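Local coordinates for Rho guanyl nucleotide exchange factor (Rom2), putative (Aspergillus fumigatus Af293, PDB 5O51), which probably acts, as a whole protein, as a guanyl-nucleotide exchange factor for Rho-type GTPases, the part described here being its CNH domain, a WD40-like beta-propeller, at residues A[14-19]-A[41-46]; A[196-201]-A[231-236]; A[248-253]-A[257-262]. One frame throughout, in Å; residues are numbered along the deposited sequence.

Seven four-stranded antiparallel sheets make up this beta-propeller, and the three contacts follow one another along the chain. Contact 1 joins the loop after strand 8-12 to strand 41-46; its centre lies about 33 Å from that of contact 2 and 41 Å from that of contact 3, on the opposite side of the chain's centre. Contact 2 spans two successive sheets, from strand 197-202 to strand 230-236. Contact 3 belongs to the second, between strand 247-251 and the loop leading to strand 264-265. Centres of contacts 2 and 3 are about 13 Å apart, and M236 SD packs on F250 CE1 at 3.9 Å within one sheet. Contact 2 thus joins two blades; contact 3 lies within one.

Contact 1 of 3, residues A[14-19]-A[41-46]; sequences NFFTSA and GIFISE
F15 and F16, neighbours in the loop 14-19, both present ring edges to F43 on strand 41-46. Each pair is T-shaped. The planes of F15 and F43 meet at 78°, with centroids 5.6 Å apart. Those of F16 and F43 meet at 83°. The F15 edge CE2-CZ comes down over one face of F43, offset toward the rim, and its closest approach is CE2 to F43 CD2 at 4.0 Å. F16 reaches the other ortho carbon, its CE1 lying 4.1 Å from F43 CD1. The first torsions separate the two loop residues: F15 holds CG anti to its N (chi1 -176°), whereas F16 holds CG anti to its carbonyl carbon, and with these rotamers F15 CD2 sits 3.7 Å above the F16 ring plane, over its centre. Three phenyl rings therefore form an aromatic cluster where the loop between two blades meets strand 41-46. P56 touches both F15 and F43, while Y36 of the adjacent strand 33-38 meets the F16 ring. No hydrogen bond crosses between the segments, so the loop meets this strand through ring C-H edges and apolar surface, with dispersion and weak ring electrostatics as the probable source of cohesion.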
loop_
_atom_site.group_PDB
_atom_site.type_symbol
_atom_site.label_atom_id
_atom_site.label_comp_id
_atom_site.label_asym_id
_atom_site.label_seq_id
_atom_site.Cartn_x
_atom_site.Cartn_y
_atom_site.Cartn_z
ATOM N N ASN A 14 7.468 -21.150 8.025
ATOM C CA ASN A 14 7.060 -22.586 7.995
ATOM C C ASN A 14 5.765 -22.909 7.294
ATOM O O ASN A 14 5.644 -23.994 6.758
ATOM C CB ASN A 14 6.978 -23.149 9.408
ATOM C CG ASN A 14 8.343 -23.330 10.032
ATOM O OD1 ASN A 14 8.617 -22.771 11.095
ATOM N ND2 ASN A 14 9.207 -24.118 9.386
ATOM N N PHE A 15 4.817 -21.959 7.276
ATOM C CA PHE A 15 3.442 -22.262 6.994
ATOM C C PHE A 15 3.060 -21.992 5.532
ATOM O O PHE A 15 2.316 -22.772 4.957
ATOM C CB PHE A 15 2.565 -21.484 7.962
ATOM C CG PHE A 15 1.060 -21.783 7.843
ATOM C CD1 PHE A 15 0.503 -22.905 8.430
ATOM C CD2 PHE A 15 0.213 -20.904 7.179
ATOM C CE1 PHE A 15 -0.877 -23.152 8.340
ATOM C CE2 PHE A 15 -1.153 -21.172 7.084
ATOM C CZ PHE A 15 -1.687 -22.283 7.681
ATOM N N PHE A 16 3.531 -20.886 4.943
ATOM C CA PHE A 16 3.130 -20.480 3.570
ATOM C C PHE A 16 4.232 -21.013 2.651
ATOM O O PHE A 16 5.432 -21.047 3.044
ATOM C CB PHE A 16 2.979 -18.949 3.464
ATOM C CG PHE A 16 1.858 -18.397 4.282
ATOM C CD1 PHE A 16 0.532 -18.535 3.868
ATOM C CD2 PHE A 16 2.118 -17.726 5.507
ATOM C CE1 PHE A 16 -0.523 -18.055 4.682
ATOM C CE2 PHE A 16 1.099 -17.250 6.286
ATOM C CZ PHE A 16 -0.226 -17.383 5.882
ATOM N N THR A 17 3.842 -21.453 1.463
ATOM C CA THR A 17 4.723 -22.212 0.560
ATOM C C THR A 17 4.441 -21.792 -0.832
ATOM O O THR A 17 3.502 -20.995 -1.110
ATOM C CB THR A 17 4.633 -23.790 0.680
ATOM O OG1 THR A 17 3.454 -24.317 0.074
ATOM C CG2 THR A 17 4.701 -24.300 2.120
ATOM N N SER A 18 5.249 -22.360 -1.738
ATOM C CA SER A 18 5.000 -22.264 -3.165
ATOM C C SER A 18 3.551 -22.686 -3.554
ATOM O O SER A 18 3.032 -22.238 -4.557
ATOM C CB SER A 18 6.051 -23.090 -3.975
ATOM O OG SER A 18 6.078 -24.472 -3.558
ATOM N N ALA A 19 2.878 -23.524 -2.768
ATOM C CA ALA A 19 1.443 -23.794 -3.090
ATOM C C ALA A 19 0.566 -22.514 -3.073
ATOM O O ALA A 19 -0.357 -22.379 -3.867
ATOM C CB ALA A 19 0.845 -24.888 -2.173
ATOM N N GLY A 41 -7.514 -18.279 0.559
ATOM C CA GLY A 41 -8.178 -17.947 1.833
ATOM C C GLY A 41 -7.486 -16.805 2.612
ATOM O O GLY A 41 -6.471 -16.317 2.190
ATOM N N ILE A 42 -8.106 -16.404 3.722
ATOM C CA ILE A 42 -7.628 -15.415 4.691
ATOM C C ILE A 42 -7.358 -16.160 6.005
ATOM O O ILE A 42 -8.188 -17.011 6.490
ATOM C CB ILE A 42 -8.646 -14.295 4.825
ATOM C CG1 ILE A 42 -8.778 -13.548 3.497
ATOM C CG2 ILE A 42 -8.245 -13.244 5.897
ATOM C CD1 ILE A 42 -9.950 -12.600 3.459
ATOM N N PHE A 43 -6.194 -15.863 6.592
ATOM C CA PHE A 43 -5.709 -16.505 7.839
ATOM C C PHE A 43 -5.384 -15.430 8.879
ATOM O O PHE A 43 -5.060 -14.256 8.514
ATOM C CB PHE A 43 -4.480 -17.348 7.556
ATOM C CG PHE A 43 -4.673 -18.498 6.537
ATOM C CD1 PHE A 43 -4.576 -18.273 5.159
ATOM C CD2 PHE A 43 -4.908 -19.813 6.980
ATOM C CE1 PHE A 43 -4.777 -19.323 4.247
ATOM C CE2 PHE A 43 -5.081 -20.872 6.086
ATOM C CZ PHE A 43 -4.984 -20.628 4.703
ATOM N N ILE A 44 -5.427 -15.813 10.161
ATOM C CA ILE A 44 -4.999 -14.931 11.287
ATOM C C ILE A 44 -4.051 -15.665 12.189
ATOM O O ILE A 44 -4.220 -16.875 12.426
ATOM C CB ILE A 44 -6.195 -14.359 12.060
ATOM C CG1 ILE A 44 -5.775 -13.397 13.162
ATOM C CG2 ILE A 44 -7.097 -15.414 12.711
ATOM C CD1 ILE A 44 -6.878 -12.416 13.505
ATOM N N SER A 45 -2.990 -14.973 12.646
ATOM C CA SER A 45 -2.085 -15.476 13.694
ATOM C C SER A 45 -1.841 -14.332 14.702
ATOM O O SER A 45 -2.207 -13.191 14.457
ATOM C CB SER A 45 -0.695 -15.912 13.150
ATOM O OG SER A 45 0.008 -14.773 12.663
ATOM N N GLU A 46 -1.164 -14.682 15.779
ATOM C CA GLU A 46 -0.704 -13.757 16.825
ATOM C C GLU A 46 0.654 -13.283 16.401
ATOM O O GLU A 46 1.511 -14.094 16.006
ATOM C CB GLU A 46 -0.514 -14.455 18.190
ATOM C CG GLU A 46 -1.745 -15.155 18.742
ATOM C CD GLU A 46 -2.684 -14.241 19.498
ATOM O OE1 GLU A 46 -2.204 -13.377 20.277
ATOM O OE2 GLU A 46 -3.915 -14.408 19.335
#

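Contact 2 of 3, residues A[196-201]-A[231-236]; sequences RGFEVV and IHIERM
F198 lays one ring face against the I233 side chain, which overlaps it with CG1 and CD1. This is packing between successive blades of the beta-propeller: F198 is on strand 197-202, the third strand of one sheet, and I233 on strand 230-236, the first of the next. The segment axes approach to 9.6 Å at an angle of 58°, a separation bridged by side chains. CH-pi geometry is met by I233 CG1, 4.0 Å from the F198 centroid and 28° off the ring normal, and the closest atom pair is F198 CZ to I233 CG1 at 3.6 Å. I233 has CG1 anti to its carbonyl carbon (chi1 -56°), and its extended chi2 carries CD1 on over the rim near F198 CE1 and CD1. The distal end of the phenyl ring also meets backbone, H232 N lying at the ring edge near its plane. I231 and H232 both face N243 in a classic beta bulge, and L242 of strand 239-244 touches both F198 and I233. From the bulge, H232 bonds along its own strand to E234 in a His-carboxylate hydrogen bond: NE2 donates to the anti lone pair of E234 OE1 at 2.8 Å, with the oxygen in the imidazole plane.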
loop_
_atom_site.group_PDB
_atom_site.type_symbol
_atom_site.label_atom_id
_atom_site.label_comp_id
_atom_site.label_asym_id
_atom_site.label_seq_id
_atom_site.Cartn_x
_atom_site.Cartn_y
_atom_site.Cartn_z
ATOM N N ARG A 196 0.968 10.069 -16.457
ATOM C CA ARG A 196 1.485 11.411 -16.789
ATOM C C ARG A 196 2.107 12.111 -15.586
ATOM O O ARG A 196 2.788 13.152 -15.734
ATOM C CB ARG A 196 0.359 12.294 -17.337
ATOM C CG ARG A 196 -0.025 12.008 -18.794
ATOM C CD ARG A 196 -0.981 13.074 -19.324
ATOM N NE ARG A 196 -1.946 13.505 -18.292
ATOM C CZ ARG A 196 -3.226 13.123 -18.174
ATOM N NH1 ARG A 196 -3.808 12.282 -19.033
ATOM N NH2 ARG A 196 -3.955 13.615 -17.169
ATOM N N GLY A 197 1.841 11.561 -14.404
ATOM C CA GLY A 197 2.395 12.033 -13.141
ATOM C C GLY A 197 1.362 12.002 -12.029
ATOM O O GLY A 197 0.227 11.485 -12.154
ATOM N N PHE A 198 1.748 12.591 -10.925
ATOM C CA PHE A 198 0.818 12.873 -9.862
ATOM C C PHE A 198 -0.194 13.989 -10.270
ATOM O O PHE A 198 0.212 15.118 -10.530
ATOM C CB PHE A 198 1.635 13.272 -8.635
ATOM C CG PHE A 198 2.309 12.102 -7.900
ATOM C CD1 PHE A 198 1.555 11.057 -7.358
ATOM C CD2 PHE A 198 3.695 12.102 -7.679
ATOM C CE1 PHE A 198 2.184 10.041 -6.653
ATOM C CE2 PHE A 198 4.328 11.089 -6.945
ATOM C CZ PHE A 198 3.565 10.061 -6.439
ATOM N N GLU A 199 -1.485 13.671 -10.330
ATOM C CA GLU A 199 -2.513 14.663 -10.667
ATOM C C GLU A 199 -3.475 14.825 -9.485
ATOM O O GLU A 199 -4.096 13.872 -9.013
ATOM C CB GLU A 199 -3.288 14.294 -11.952
ATOM C CG GLU A 199 -2.428 13.923 -13.181
ATOM C CD GLU A 199 -1.840 15.094 -13.985
ATOM O OE1 GLU A 199 -2.402 16.214 -13.969
ATOM O OE2 GLU A 199 -0.809 14.876 -14.677
ATOM N N VAL A 200 -3.596 16.061 -9.027
ATOM C CA VAL A 200 -4.390 16.400 -7.848
ATOM C C VAL A 200 -5.844 16.652 -8.257
ATOM O O VAL A 200 -6.095 17.327 -9.243
ATOM C CB VAL A 200 -3.776 17.622 -7.169
ATOM C CG1 VAL A 200 -4.498 17.973 -5.879
ATOM C CG2 VAL A 200 -2.301 17.362 -6.906
ATOM N N VAL A 201 -6.788 16.090 -7.501
ATOM C CA VAL A 201 -8.220 16.029 -7.863
ATOM C C VAL A 201 -9.048 16.424 -6.657
ATOM O O VAL A 201 -8.853 15.916 -5.555
ATOM C CB VAL A 201 -8.616 14.622 -8.361
ATOM C CG1 VAL A 201 -10.104 14.313 -8.162
ATOM C CG2 VAL A 201 -8.248 14.496 -9.830
ATOM N N ILE A 231 4.476 6.324 -7.366
ATOM C CA ILE A 231 4.139 5.235 -6.449
ATOM C C ILE A 231 3.752 5.763 -5.078
ATOM O O ILE A 231 2.824 5.265 -4.505
ATOM C CB ILE A 231 5.330 4.290 -6.304
ATOM C CG1 ILE A 231 5.827 3.769 -7.676
ATOM C CG2 ILE A 231 5.016 3.224 -5.300
ATOM C CD1 ILE A 231 4.825 3.001 -8.490
ATOM N N HIS A 232 4.487 6.717 -4.524
ATOM C CA HIS A 232 4.294 7.030 -3.107
ATOM C C HIS A 232 4.700 8.459 -2.798
ATOM O O HIS A 232 5.746 8.940 -3.300
ATOM C CB HIS A 232 5.085 6.034 -2.226
ATOM C CG HIS A 232 5.043 6.321 -0.765
ATOM N ND1 HIS A 232 3.914 6.110 0.001
ATOM C CD2 HIS A 232 5.984 6.815 0.081
ATOM C CE1 HIS A 232 4.159 6.460 1.250
ATOM N NE2 HIS A 232 5.405 6.898 1.325
ATOM N N ILE A 233 3.935 9.062 -1.882
ATOM C CA ILE A 233 4.115 10.445 -1.452
ATOM C C ILE A 233 4.176 10.496 0.053
ATOM O O ILE A 233 3.340 9.901 0.724
ATOM C CB ILE A 233 2.914 11.342 -1.763
ATOM C CG1 ILE A 233 2.579 11.324 -3.202
ATOM C CG2 ILE A 233 3.209 12.804 -1.352
ATOM C CD1 ILE A 233 1.232 11.965 -3.492
ATOM N N GLU A 234 5.125 11.241 0.586
ATOM C CA GLU A 234 5.307 11.325 2.028
ATOM C C GLU A 234 5.555 12.772 2.454
ATOM O O GLU A 234 6.427 13.451 1.907
ATOM C CB GLU A 234 6.499 10.461 2.407
ATOM C CG GLU A 234 6.719 10.339 3.901
ATOM C CD GLU A 234 6.360 8.990 4.539
ATOM O OE1 GLU A 234 5.834 8.024 3.901
ATOM O OE2 GLU A 234 6.636 8.933 5.752
ATOM N N ARG A 235 4.835 13.223 3.476
ATOM C CA ARG A 235 5.008 14.569 4.039
ATOM C C ARG A 235 6.224 14.581 4.947
ATOM O O ARG A 235 6.408 13.681 5.743
ATOM C CB ARG A 235 3.745 14.927 4.803
ATOM C CG ARG A 235 3.716 16.323 5.403
ATOM C CD ARG A 235 2.279 16.853 5.528
ATOM N NE ARG A 235 2.215 18.287 5.822
ATOM C CZ ARG A 235 2.631 19.267 5.004
ATOM N NH1 ARG A 235 3.179 19.015 3.810
ATOM N NH2 ARG A 235 2.519 20.531 5.385
ATOM N N MET A 236 7.098 15.572 4.823
ATOM C CA MET A 236 8.153 15.800 5.864
ATOM C C MET A 236 8.334 17.306 6.129
ATOM O O MET A 236 8.828 18.031 5.266
ATOM C CB MET A 236 9.484 15.172 5.455
ATOM C CG MET A 236 9.369 13.803 4.780
ATOM S SD MET A 236 10.965 13.083 4.391
ATOM C CE MET A 236 11.723 12.869 6.012
#

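Contact 3 of 3, residues A[248-253]-A[257-262]; sequences SFFVNR and RARPDW
F250 carries the aromatic contacts, with R259 and W262 packed against its ring. The R259 guanidinium lies flat on one face, its plane 10° from that of the phenyl ring, and R259 CZ stands 4.0 Å from the F250 centroid, which meets the cation-pi criterion. Against W262 the geometry is edge-to-face: F250 CE2 sits 3.5 Å above the indole plane, over its centre, the two ring planes being 59° apart. W262 holds CG anti to its N (chi1 -167°), an orientation that brings the indole face to F250 and CZ3 to the F249 backbone. Salt bridges to E239 and E294 hold the R259 guanidinium from outside. In the propeller, this is the stretch where strand 247-251, third in its blade, turns toward the outermost strand 264-265. Direct hydrogen bonding across the contact is by backbone: A258 N donates to F250 O at 3.1 Å, beside a single beta bridge between V251 and R257. A type I turn from R259 to W262 follows. Water-mediated bonding adds to this, one water accepting from F250 N and R257 NE. Within 257-262, R257, its chain bent at chi2, donates from NH2 to W262 O at 2.7 Å, with that oxygen in the guanidinium plane.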
loop_
_atom_site.group_PDB
_atom_site.type_symbol
_atom_site.label_atom_id
_atom_site.label_comp_id
_atom_site.label_asym_id
_atom_site.label_seq_id
_atom_site.Cartn_x
_atom_site.Cartn_y
_atom_site.Cartn_z
ATOM N N SER A 248 13.527 9.528 -6.912
ATOM C CA SER A 248 12.901 10.220 -5.808
ATOM C C SER A 248 13.449 11.607 -5.682
ATOM O O SER A 248 14.639 11.811 -5.906
ATOM C CB SER A 248 13.040 9.434 -4.483
ATOM O OG SER A 248 12.197 8.302 -4.520
ATOM N N PHE A 249 12.573 12.559 -5.284
ATOM C CA PHE A 249 13.031 13.891 -4.940
ATOM C C PHE A 249 12.005 14.672 -4.090
ATOM O O PHE A 249 10.838 14.263 -3.903
ATOM C CB PHE A 249 13.338 14.650 -6.227
ATOM C CG PHE A 249 12.144 14.772 -7.123
ATOM C CD1 PHE A 249 11.838 13.780 -8.015
ATOM C CD2 PHE A 249 11.285 15.846 -6.976
ATOM C CE1 PHE A 249 10.694 13.853 -8.780
ATOM C CE2 PHE A 249 10.168 15.951 -7.754
ATOM C CZ PHE A 249 9.881 14.967 -8.673
ATOM N N PHE A 250 12.435 15.831 -3.594
ATOM C CA PHE A 250 11.544 16.659 -2.729
ATOM C C PHE A 250 10.839 17.812 -3.487
ATOM O O PHE A 250 11.453 18.460 -4.371
ATOM C CB PHE A 250 12.358 17.270 -1.620
ATOM C CG PHE A 250 12.843 16.323 -0.622
ATOM C CD1 PHE A 250 12.029 15.948 0.438
ATOM C CD2 PHE A 250 14.161 15.854 -0.667
ATOM C CE1 PHE A 250 12.473 15.045 1.372
ATOM C CE2 PHE A 250 14.611 14.985 0.287
ATOM C CZ PHE A 250 13.771 14.568 1.303
ATOM N N VAL A 251 9.606 18.136 -3.100
ATOM C CA VAL A 251 8.955 19.422 -3.523
ATOM C C VAL A 251 8.411 20.200 -2.321
ATOM O O VAL A 251 8.361 19.640 -1.191
ATOM C CB VAL A 251 7.838 19.304 -4.566
ATOM C CG1 VAL A 251 8.336 18.632 -5.826
ATOM C CG2 VAL A 251 6.603 18.634 -4.023
ATOM N N ASN A 252 8.029 21.472 -2.566
ATOM C CA ASN A 252 7.487 22.355 -1.501
ATOM C C ASN A 252 5.964 22.458 -1.262
ATOM O O ASN A 252 5.567 22.926 -0.179
ATOM C CB ASN A 252 8.033 23.799 -1.628
ATOM C CG ASN A 252 7.490 24.545 -2.841
ATOM O OD1 ASN A 252 6.560 24.107 -3.559
ATOM N ND2 ASN A 252 8.123 25.675 -3.115
ATOM N N ARG A 253 5.124 22.068 -2.220
ATOM C CA ARG A 253 3.652 22.401 -2.161
ATOM C C ARG A 253 3.464 23.663 -2.967
ATOM O O ARG A 253 4.059 24.669 -2.660
ATOM C CB ARG A 253 3.015 22.469 -0.737
ATOM C CG ARG A 253 2.169 23.681 -0.370
ATOM C CD ARG A 253 2.984 24.939 -0.072
ATOM N NE ARG A 253 2.825 25.487 1.279
ATOM C CZ ARG A 253 1.926 26.407 1.661
ATOM N NH1 ARG A 253 1.021 26.916 0.821
ATOM N NH2 ARG A 253 1.920 26.818 2.925
ATOM N N ARG A 257 10.383 22.523 -6.849
ATOM C CA ARG A 257 11.477 21.687 -6.331
ATOM C C ARG A 257 11.980 22.247 -4.999
ATOM O O ARG A 257 11.992 23.453 -4.796
ATOM C CB ARG A 257 12.618 21.600 -7.331
ATOM C CG ARG A 257 13.827 20.772 -6.924
ATOM C CD ARG A 257 13.544 19.302 -7.141
ATOM N NE ARG A 257 14.719 18.435 -6.957
ATOM C CZ ARG A 257 15.610 18.112 -7.895
ATOM N NH1 ARG A 257 15.550 18.606 -9.148
ATOM N NH2 ARG A 257 16.595 17.281 -7.568
ATOM N N ALA A 258 12.385 21.361 -4.106
ATOM C CA ALA A 258 13.120 21.720 -2.905
ATOM C C ALA A 258 14.383 20.823 -2.821
ATOM O O ALA A 258 14.406 19.737 -3.384
ATOM C CB ALA A 258 12.220 21.545 -1.663
ATOM N N ARG A 259 15.400 21.281 -2.079
ATOM C CA ARG A 259 16.734 20.721 -2.075
ATOM C C ARG A 259 17.084 20.348 -3.522
ATOM O O ARG A 259 17.124 19.148 -3.879
ATOM C CB ARG A 259 16.805 19.505 -1.158
ATOM C CG ARG A 259 16.222 19.698 0.241
ATOM C CD ARG A 259 16.593 18.512 1.148
ATOM N NE ARG A 259 15.525 18.219 2.121
ATOM C CZ ARG A 259 15.556 17.260 3.054
ATOM N NH1 ARG A 259 16.613 16.443 3.199
ATOM N NH2 ARG A 259 14.512 17.135 3.866
ATOM N N PRO A 260 17.326 21.373 -4.363
ATOM C CA PRO A 260 17.468 21.179 -5.828
ATOM C C PRO A 260 18.679 20.372 -6.223
ATOM O O PRO A 260 18.730 19.849 -7.328
ATOM C CB PRO A 260 17.554 22.625 -6.372
ATOM C CG PRO A 260 18.083 23.415 -5.247
ATOM C CD PRO A 260 17.699 22.742 -3.951
ATOM N N ASP A 261 19.663 20.257 -5.329
ATOM C CA ASP A 261 20.807 19.408 -5.584
ATOM C C ASP A 261 20.673 17.942 -5.130
ATOM O O ASP A 261 21.609 17.133 -5.325
ATOM C CB ASP A 261 22.050 20.054 -4.981
ATOM C CG ASP A 261 22.354 21.426 -5.633
ATOM O OD1 ASP A 261 22.176 21.605 -6.889
ATOM O OD2 ASP A 261 22.754 22.331 -4.870
ATOM N N TRP A 262 19.503 17.595 -4.607
ATOM C CA TRP A 262 19.248 16.276 -3.972
ATOM C C TRP A 262 18.381 15.507 -4.892
ATOM O O TRP A 262 17.295 15.965 -5.260
ATOM C CB TRP A 262 18.536 16.445 -2.610
ATOM C CG TRP A 262 18.479 15.225 -1.696
ATOM C CD1 TRP A 262 19.282 14.974 -0.632
ATOM C CD2 TRP A 262 17.534 14.129 -1.749
ATOM N NE1 TRP A 262 18.886 13.832 -0.012
ATOM C CE2 TRP A 262 17.825 13.289 -0.696
ATOM C CE3 TRP A 262 16.473 13.801 -2.592
ATOM C CZ2 TRP A 262 17.134 12.097 -0.476
ATOM C CZ3 TRP A 262 15.758 12.618 -2.350
ATOM C CH2 TRP A 262 16.101 11.786 -1.313
HETATM O O HOH W 1 15.237 17.151 -4.300
#